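Local structure of putative regulator (Escherichia coli O6, 3HFI) at residues 25-37 with 48-60. The protein is of unknown function but is probably a transcription regulator whose UTRA domain, as in related regulators, would sense a small-molecule effector. Sequence-based numbering, arbitrary orientation.
Sequences TTEVITSRIEPAN and PGQDILYLERLRS
T25 and S60 trade two backbone hydrogen bonds just where strands 26-35 and 51-60 begin to pair antiparallel, and E27 does the same with L58. The ladder then slips by one residue at a classic beta bulge: I29 and T30 both face E56, whose carbonyl O takes a bond of 2.7 Å from I29 N and a weak one from T30 N. I29 lays its CD1 on L58 CB at 3.6 Å, while T30 CG2 lies against E56 OE1 at 3.3 Å and at the edge of the Y54 ring. After S31, whose CB meets L55 CD1, the guanidinium of R32 lies flat over one face of that ring, planes 12° apart, in a cation-pi stack with CZ 4.0 Å from the ring centroid. A bend at chi3 (55°) turns the group onto the ring, and a salt bridge from R32 NH2 to E34 OE1, 2.8 Å, with a weak bond from NE, helps hold it there. I33 CD1 touches L53 CD1 at 3.5 Å, E34 CG rests on I52 CD1, A36 N bonds to Q50 O and A36 O takes G49 N. Strand 26-35 is an outermost strand of this chain's six-stranded antiparallel sheet; from strand 65-73, beyond 51-60, E70 hydrogen-bonds Y54 OH, N71 hydrogen-bonds R57, and R72 salt-bridges E34. Helix 117-123 packs on I29, E56 and L58; helix 38-44, N-capped by N37, connects the segments and packs on A36 and I52.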
loop_
_atom_site.group_PDB
_atom_site.type_symbol
_atom_site.label_atom_id
_atom_site.label_comp_id
_atom_site.label_asym_id
_atom_site.label_seq_id
_atom_site.Cartn_x
_atom_site.Cartn_y
_atom_site.Cartn_z
ATOM N N THR A 25 8.771 -15.114 2.734
ATOM C CA THR A 25 8.419 -16.140 1.692
ATOM C C THR A 25 7.008 -15.971 1.089
ATOM O O THR A 25 6.003 -15.886 1.803
ATOM C CB THR A 25 8.455 -17.595 2.261
ATOM O OG1 THR A 25 9.726 -17.849 2.874
ATOM C CG2 THR A 25 8.187 -18.664 1.163
ATOM N N THR A 26 6.942 -15.984 -0.233
ATOM C CA THR A 26 5.669 -16.093 -0.915
ATOM C C THR A 26 5.722 -17.333 -1.813
ATOM O O THR A 26 6.675 -17.512 -2.578
ATOM C CB THR A 26 5.311 -14.790 -1.653
ATOM O OG1 THR A 26 5.253 -15.002 -3.071
ATOM C CG2 THR A 26 6.297 -13.681 -1.309
ATOM N N GLU A 27 4.716 -18.204 -1.687
ATOM C CA GLU A 27 4.585 -19.416 -2.534
ATOM C C GLU A 27 3.300 -19.400 -3.382
ATOM O O GLU A 27 2.239 -19.059 -2.871
ATOM C CB GLU A 27 4.585 -20.666 -1.670
ATOM C CG GLU A 27 3.469 -20.664 -0.632
ATOM C CD GLU A 27 3.890 -21.280 0.690
ATOM O OE1 GLU A 27 4.133 -22.512 0.691
ATOM O OE2 GLU A 27 3.976 -20.532 1.716
ATOM N N VAL A 28 3.400 -19.762 -4.661
ATOM C CA VAL A 28 2.231 -19.841 -5.529
ATOM C C VAL A 28 1.475 -21.096 -5.174
ATOM O O VAL A 28 2.054 -22.151 -5.123
ATOM C CB VAL A 28 2.603 -19.792 -7.037
ATOM C CG1 VAL A 28 1.381 -20.035 -7.905
ATOM C CG2 VAL A 28 3.160 -18.398 -7.405
ATOM N N ILE A 29 0.205 -20.958 -4.827
ATOM C CA ILE A 29 -0.662 -22.101 -4.511
ATOM C C ILE A 29 -1.269 -22.589 -5.824
ATOM O O ILE A 29 -1.295 -23.773 -6.130
ATOM C CB ILE A 29 -1.796 -21.663 -3.549
ATOM C CG1 ILE A 29 -1.206 -21.368 -2.155
ATOM C CG2 ILE A 29 -2.846 -22.716 -3.440
ATOM C CD1 ILE A 29 -2.120 -20.536 -1.221
ATOM N N THR A 30 -1.760 -21.660 -6.615
ATOM C CA THR A 30 -2.444 -22.024 -7.828
ATOM C C THR A 30 -2.480 -20.879 -8.791
ATOM O O THR A 30 -2.337 -19.701 -8.411
ATOM C CB THR A 30 -3.882 -22.606 -7.549
ATOM O OG1 THR A 30 -4.255 -23.420 -8.649
ATOM C CG2 THR A 30 -4.917 -21.567 -7.354
ATOM N N SER A 31 -2.612 -21.241 -10.059
ATOM C CA SER A 31 -2.921 -20.267 -11.082
ATOM C C SER A 31 -3.884 -20.745 -12.150
ATOM O O SER A 31 -4.056 -21.904 -12.338
ATOM C CB SER A 31 -1.646 -19.711 -11.713
ATOM O OG SER A 31 -0.988 -20.628 -12.506
ATOM N N ARG A 32 -4.448 -19.823 -12.908
ATOM C CA ARG A 32 -5.521 -20.159 -13.814
ATOM C C ARG A 32 -5.701 -19.024 -14.786
ATOM O O ARG A 32 -5.531 -17.875 -14.378
ATOM C CB ARG A 32 -6.791 -20.140 -12.998
ATOM C CG ARG A 32 -7.745 -21.104 -13.327
ATOM C CD ARG A 32 -8.658 -21.306 -12.094
ATOM N NE ARG A 32 -9.285 -20.063 -11.580
ATOM C CZ ARG A 32 -9.510 -19.837 -10.275
ATOM N NH1 ARG A 32 -9.103 -20.738 -9.361
ATOM N NH2 ARG A 32 -10.082 -18.684 -9.867
ATOM N N ILE A 33 -6.050 -19.331 -16.032
ATOM C CA ILE A 33 -6.475 -18.305 -16.983
ATOM C C ILE A 33 -8.002 -18.357 -16.879
ATOM O O ILE A 33 -8.571 -19.440 -16.989
ATOM C CB ILE A 33 -6.093 -18.621 -18.433
ATOM C CG1 ILE A 33 -4.557 -18.697 -18.595
ATOM C CG2 ILE A 33 -6.689 -17.609 -19.391
ATOM C CD1 ILE A 33 -3.892 -17.535 -18.004
ATOM N N GLU A 34 -8.659 -17.240 -16.618
ATOM C CA GLU A 34 -10.102 -17.318 -16.537
ATOM C C GLU A 34 -10.715 -16.078 -17.205
ATOM O O GLU A 34 -10.061 -15.053 -17.267
ATOM C CB GLU A 34 -10.528 -17.377 -15.054
ATOM C CG GLU A 34 -10.095 -16.128 -14.288
ATOM C CD GLU A 34 -10.578 -16.072 -12.767
ATOM O OE1 GLU A 34 -10.800 -17.137 -12.149
ATOM O OE2 GLU A 34 -10.709 -14.930 -12.230
ATOM N N PRO A 35 -11.983 -16.179 -17.655
ATOM C CA PRO A 35 -12.649 -14.995 -18.176
ATOM C C PRO A 35 -12.867 -13.986 -17.058
ATOM O O PRO A 35 -13.274 -14.375 -15.967
ATOM C CB PRO A 35 -13.984 -15.513 -18.739
ATOM C CG PRO A 35 -13.821 -17.018 -18.833
ATOM C CD PRO A 35 -12.826 -17.394 -17.722
ATOM N N ALA A 36 -12.533 -12.714 -17.291
ATOM C CA ALA A 36 -12.824 -11.643 -16.319
ATOM C C ALA A 36 -14.323 -11.524 -16.077
ATOM O O ALA A 36 -15.117 -11.423 -17.035
ATOM C CB ALA A 36 -12.287 -10.362 -16.783
ATOM N N ASN A 37 -14.753 -11.595 -14.811
ATOM C CA ASN A 37 -16.188 -11.372 -14.541
ATOM C C ASN A 37 -16.471 -9.891 -14.617
ATOM O O ASN A 37 -15.542 -9.099 -14.798
ATOM C CB ASN A 37 -16.677 -12.000 -13.225
ATOM C CG ASN A 37 -16.133 -11.314 -11.991
ATOM O OD1 ASN A 37 -15.851 -10.129 -11.978
ATOM N ND2 ASN A 37 -15.993 -12.099 -10.922
ATOM N N PRO A 48 -15.751 -7.496 -20.274
ATOM C CA PRO A 48 -16.174 -8.685 -19.573
ATOM C C PRO A 48 -15.929 -9.907 -20.440
ATOM O O PRO A 48 -16.239 -9.926 -21.661
ATOM C CB PRO A 48 -17.681 -8.489 -19.426
ATOM C CG PRO A 48 -17.833 -6.878 -19.327
ATOM C CD PRO A 48 -16.728 -6.372 -20.216
ATOM N N GLY A 49 -15.408 -10.947 -19.804
ATOM C CA GLY A 49 -15.114 -12.217 -20.501
ATOM C C GLY A 49 -13.684 -12.363 -21.049
ATOM O O GLY A 49 -13.250 -13.475 -21.475
ATOM N N GLN A 50 -12.952 -11.265 -21.079
ATOM C CA GLN A 50 -11.603 -11.313 -21.568
ATOM C C GLN A 50 -10.739 -12.137 -20.632
ATOM O O GLN A 50 -10.823 -11.957 -19.451
ATOM C CB GLN A 50 -11.030 -9.922 -21.604
ATOM C CG GLN A 50 -9.717 -9.901 -22.283
ATOM C CD GLN A 50 -9.311 -8.535 -22.634
ATOM O OE1 GLN A 50 -9.889 -7.955 -23.543
ATOM N NE2 GLN A 50 -8.303 -7.995 -21.949
ATOM N N ASP A 51 -9.911 -13.028 -21.169
ATOM C CA ASP A 51 -9.074 -13.873 -20.328
ATOM C C ASP A 51 -8.088 -13.074 -19.514
ATOM O O ASP A 51 -7.505 -12.090 -19.973
ATOM C CB ASP A 51 -8.360 -14.926 -21.182
ATOM C CG ASP A 51 -9.227 -16.106 -21.515
ATOM O OD1 ASP A 51 -10.303 -16.303 -20.908
ATOM O OD2 ASP A 51 -8.796 -16.919 -22.346
ATOM N N ILE A 52 -8.021 -13.377 -18.227
ATOM C CA ILE A 52 -7.032 -12.800 -17.357
ATOM C C ILE A 52 -6.328 -13.929 -16.667
ATOM O O ILE A 52 -6.818 -15.090 -16.673
ATOM C CB ILE A 52 -7.657 -11.786 -16.358
ATOM C CG1 ILE A 52 -8.784 -12.407 -15.461
ATOM C CG2 ILE A 52 -8.139 -10.523 -17.116
ATOM C CD1 ILE A 52 -8.278 -13.200 -14.225
ATOM N N LEU A 53 -5.162 -13.632 -16.097
ATOM C CA LEU A 53 -4.419 -14.598 -15.266
ATOM C C LEU A 53 -4.770 -14.453 -13.755
ATOM O O LEU A 53 -4.684 -13.358 -13.193
ATOM C CB LEU A 53 -2.899 -14.407 -15.461
ATOM C CG LEU A 53 -1.931 -15.288 -14.641
ATOM C CD1 LEU A 53 -2.187 -16.738 -15.010
ATOM C CD2 LEU A 53 -0.472 -14.857 -14.908
ATOM N N TYR A 54 -5.204 -15.535 -13.116
ATOM C CA TYR A 54 -5.510 -15.527 -11.729
ATOM C C TYR A 54 -4.326 -16.219 -11.036
ATOM O O TYR A 54 -3.894 -17.242 -11.489
ATOM C CB TYR A 54 -6.758 -16.320 -11.468
ATOM C CG TYR A 54 -6.985 -16.655 -10.009
ATOM C CD1 TYR A 54 -7.722 -15.801 -9.181
ATOM C CD2 TYR A 54 -6.510 -17.830 -9.469
ATOM C CE1 TYR A 54 -7.974 -16.107 -7.862
ATOM C CE2 TYR A 54 -6.754 -18.157 -8.106
ATOM C CZ TYR A 54 -7.492 -17.280 -7.324
ATOM O OH TYR A 54 -7.699 -17.538 -5.972
ATOM N N LEU A 55 -3.775 -15.618 -9.980
ATOM C CA LEU A 55 -2.685 -16.201 -9.203
ATOM C C LEU A 55 -3.086 -16.171 -7.757
ATOM O O LEU A 55 -3.468 -15.112 -7.240
ATOM C CB LEU A 55 -1.459 -15.335 -9.348
ATOM C CG LEU A 55 -0.175 -15.691 -9.980
ATOM C CD1 LEU A 55 -0.349 -16.456 -11.325
ATOM C CD2 LEU A 55 0.652 -14.387 -10.086
ATOM N N GLU A 56 -2.965 -17.298 -7.077
ATOM C CA GLU A 56 -3.159 -17.327 -5.637
ATOM C C GLU A 56 -1.821 -17.608 -4.964
ATOM O O GLU A 56 -1.155 -18.619 -5.279
ATOM C CB GLU A 56 -4.166 -18.427 -5.283
ATOM C CG GLU A 56 -4.713 -18.407 -3.880
ATOM C CD GLU A 56 -5.804 -19.516 -3.682
ATOM O OE1 GLU A 56 -5.696 -20.633 -4.253
ATOM O OE2 GLU A 56 -6.787 -19.254 -2.954
ATOM N N ARG A 57 -1.453 -16.728 -4.038
ATOM C CA ARG A 57 -0.124 -16.711 -3.420
ATOM C C ARG A 57 -0.255 -16.576 -1.922
ATOM O O ARG A 57 -1.096 -15.817 -1.437
ATOM C CB ARG A 57 0.677 -15.547 -3.983
ATOM C CG ARG A 57 1.109 -15.814 -5.419
ATOM C CD ARG A 57 1.213 -14.553 -6.189
ATOM N NE ARG A 57 2.401 -13.856 -5.787
ATOM C CZ ARG A 57 2.460 -12.596 -5.352
ATOM N NH1 ARG A 57 1.401 -11.788 -5.246
ATOM N NH2 ARG A 57 3.638 -12.124 -5.015
ATOM N N LEU A 58 0.553 -17.351 -1.198
ATOM C CA LEU A 58 0.486 -17.369 0.249
ATOM C C LEU A 58 1.796 -16.787 0.718
ATOM O O LEU A 58 2.867 -17.272 0.359
ATOM C CB LEU A 58 0.273 -18.790 0.797
ATOM C CG LEU A 58 0.087 -18.928 2.316
ATOM C CD1 LEU A 58 -1.282 -18.447 2.764
ATOM C CD2 LEU A 58 0.294 -20.362 2.747
ATOM N N ARG A 59 1.707 -15.703 1.460
ATOM C CA ARG A 59 2.899 -15.021 1.896
ATOM C C ARG A 59 3.080 -15.334 3.342
ATOM O O ARG A 59 2.161 -15.116 4.122
ATOM C CB ARG A 59 2.764 -13.539 1.754
ATOM C CG ARG A 59 3.779 -12.802 2.588
ATOM C CD ARG A 59 4.029 -11.448 1.983
ATOM N NE ARG A 59 4.431 -11.646 0.595
ATOM C CZ ARG A 59 4.278 -10.752 -0.372
ATOM N NH1 ARG A 59 3.725 -9.562 -0.128
ATOM N NH2 ARG A 59 4.676 -11.048 -1.602
ATOM N N SER A 60 4.253 -15.859 3.693
ATOM C CA SER A 60 4.592 -16.094 5.092
ATOM C C SER A 60 5.800 -15.247 5.524
ATOM O O SER A 60 6.765 -15.013 4.771
ATOM C CB SER A 60 4.772 -17.591 5.386
ATOM O OG SER A 60 5.547 -18.231 4.398
#